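Acyl-CoA hydrolase (Bacillus cereus, PDB 1Y7U) probably hydrolyses long-chain fatty acyl-CoA thioesters to free fatty acids and coenzyme A, using a hotdog-fold thioesterase domain. Local coordinates at residues V20-R25 with D47-I52. Residues are numbered along the deposited sequence; the frame is centred on the assembly and turned at random.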
loop_
_atom_site.group_PDB
_atom_site.type_symbol
_atom_site.label_atom_id
_atom_site.label_comp_id
_atom_site.label_asym_id
_atom_site.label_seq_id
_atom_site.Cartn_x
_atom_site.Cartn_y
_atom_site.Cartn_z
ATOM N N VAL A 20 10.459 22.062 0.012
ATOM C CA VAL A 20 9.574 21.007 0.505
ATOM C C VAL A 20 10.337 20.044 1.419
ATOM O O VAL A 20 11.361 19.484 1.021
ATOM C CB VAL A 20 8.991 20.179 -0.659
ATOM C CG1 VAL A 20 8.232 18.991 -0.117
ATOM C CG2 VAL A 20 8.073 21.028 -1.504
ATOM N N PHE A 21 9.853 19.852 2.642
ATOM C CA PHE A 21 10.512 18.935 3.560
ATOM C C PHE A 21 9.664 17.705 3.806
ATOM O O PHE A 21 8.439 17.782 3.869
ATOM C CB PHE A 21 10.763 19.569 4.924
ATOM C CG PHE A 21 11.785 20.647 4.921
ATOM C CD1 PHE A 21 11.410 21.974 4.761
ATOM C CD2 PHE A 21 13.127 20.344 5.106
ATOM C CE1 PHE A 21 12.356 22.985 4.786
ATOM C CE2 PHE A 21 14.087 21.350 5.133
ATOM C CZ PHE A 21 13.700 22.672 4.973
ATOM N N LYS A 22 10.327 16.569 3.968
ATOM C CA LYS A 22 9.625 15.341 4.266
ATOM C C LYS A 22 10.542 14.385 4.981
ATOM O O LYS A 22 11.539 13.953 4.421
ATOM C CB LYS A 22 9.132 14.672 2.996
ATOM C CG LYS A 22 8.323 13.415 3.252
ATOM C CD LYS A 22 8.130 12.684 1.949
ATOM C CE LYS A 22 7.037 11.649 2.026
ATOM N NZ LYS A 22 6.877 11.022 0.686
ATOM N N THR A 23 10.229 14.063 6.225
ATOM C CA THR A 23 11.046 13.104 6.938
ATOM C C THR A 23 10.164 11.893 7.240
ATOM O O THR A 23 9.022 12.032 7.680
ATOM C CB THR A 23 11.675 13.715 8.219
ATOM O OG1 THR A 23 11.643 12.758 9.283
ATOM C CG2 THR A 23 10.954 14.982 8.617
ATOM N N SER A 24 10.686 10.703 6.954
ATOM C CA SER A 24 9.947 9.472 7.162
ATOM C C SER A 24 10.713 8.441 7.950
ATOM O O SER A 24 11.915 8.558 8.173
ATOM C CB SER A 24 9.559 8.850 5.823
ATOM O OG SER A 24 8.662 9.682 5.115
ATOM N N ARG A 25 9.979 7.417 8.358
ATOM C CA ARG A 25 10.515 6.296 9.099
ATOM C C ARG A 25 10.936 5.295 8.019
ATOM O O ARG A 25 10.490 5.391 6.878
ATOM C CB ARG A 25 9.401 5.710 9.973
ATOM C CG ARG A 25 9.846 5.155 11.295
ATOM C CD ARG A 25 8.652 4.823 12.165
ATOM N NE ARG A 25 9.075 4.205 13.416
ATOM C CZ ARG A 25 9.449 2.931 13.540
ATOM N NH1 ARG A 25 9.449 2.112 12.488
ATOM N NH2 ARG A 25 9.847 2.480 14.720
ATOM N N ASP A 47 11.581 12.111 -6.486
ATOM C CA ASP A 47 10.701 12.624 -7.527
ATOM C C ASP A 47 9.415 13.191 -6.924
ATOM O O ASP A 47 8.950 14.260 -7.317
ATOM C CB ASP A 47 10.368 11.499 -8.520
ATOM C CG ASP A 47 9.343 11.912 -9.566
ATOM O OD1 ASP A 47 9.643 12.812 -10.376
ATOM O OD2 ASP A 47 8.231 11.335 -9.583
HETATM N N MSE A 48 8.859 12.478 -5.954
HETATM C CA MSE A 48 7.615 12.885 -5.323
HETATM C C MSE A 48 7.700 14.248 -4.678
HETATM O O MSE A 48 6.934 15.161 -4.993
HETATM C CB MSE A 48 7.207 11.857 -4.271
HETATM C CG MSE A 48 5.884 12.161 -3.583
HETATM SE SE MSE A 48 4.373 12.258 -4.799
HETATM C CE MSE A 48 4.140 14.159 -4.768
ATOM N N VAL A 49 8.643 14.375 -3.764
ATOM C CA VAL A 49 8.842 15.602 -3.035
ATOM C C VAL A 49 9.227 16.739 -3.998
ATOM O O VAL A 49 8.895 17.902 -3.777
ATOM C CB VAL A 49 9.911 15.353 -1.953
ATOM C CG1 VAL A 49 11.266 15.842 -2.411
ATOM C CG2 VAL A 49 9.474 15.970 -0.651
ATOM N N ALA A 50 9.905 16.388 -5.085
ATOM C CA ALA A 50 10.322 17.363 -6.088
ATOM C C ALA A 50 9.154 17.828 -6.961
ATOM O O ALA A 50 9.103 18.982 -7.384
ATOM C CB ALA A 50 11.391 16.762 -6.956
ATOM N N SER A 51 8.231 16.918 -7.254
ATOM C CA SER A 51 7.076 17.264 -8.062
ATOM C C SER A 51 6.240 18.278 -7.290
ATOM O O SER A 51 5.537 19.096 -7.881
ATOM C CB SER A 51 6.233 16.023 -8.362
ATOM O OG SER A 51 5.399 15.672 -7.270
ATOM N N ILE A 52 6.309 18.218 -5.964
ATOM C CA ILE A 52 5.560 19.156 -5.143
ATOM C C ILE A 52 6.227 20.519 -5.256
ATOM O O ILE A 52 5.549 21.534 -5.379
ATOM C CB ILE A 52 5.514 18.713 -3.664
ATOM C CG1 ILE A 52 4.690 17.427 -3.535
ATOM C CG2 ILE A 52 4.910 19.813 -2.804
ATOM C CD1 ILE A 52 4.647 16.858 -2.144
#
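Val20 and Val49 meet methyl to methyl, CG1 of Val20 lying 3.3 Å from CG2 of Val49, as the two valines pass alongside, pointing opposite ways. The other Val20 branch serves the next turn of the helix: CG2 of Val20 sits 3.6 Å from CG2 of Ile52, and here the isoleucine lies roughly perpendicular to the valine. The rotation about the first side-chain bond of Val20 decides which methyl faces which residue: with chi1 at 173°, CG1 is turned to Val49 and CG2 to Ile52. Further along the strand, CB of Lys22 rests on the same Val49 methyl, with 3.9 Å between CB of Lys22 and CG2 of Val49. From there the lysine runs out fully extended, and its NZ ends in a salt bridge with Glu45, one turn before Val49.

Behind these contacts, strand 20-25 is the outermost strand of this chain's antiparallel sheet, held there by backbone hydrogen bonds between Val20 and Ser86 and between Lys22 and Tyr84. Thr23 makes backbone hydrogen bonds with the second subunit, so the strand also lies at a subunit junction. Segment 47-52 of helix 39-58 runs roughly antiparallel to strand 20-25 (152° between the short segments), their axes approaching to 8.5 Å. This is the hotdog fold, in which helix 39-58 is the sausage wrapped by the sheet, and the contact joins its flank to the outermost strand of this chain. Across the interface the touching side-chain atoms are all carbon, so strand and helix meet through dispersion and burial of apolar surface, while the one charged side chain involved carries its ammonium past the apolar patch to a carboxylate.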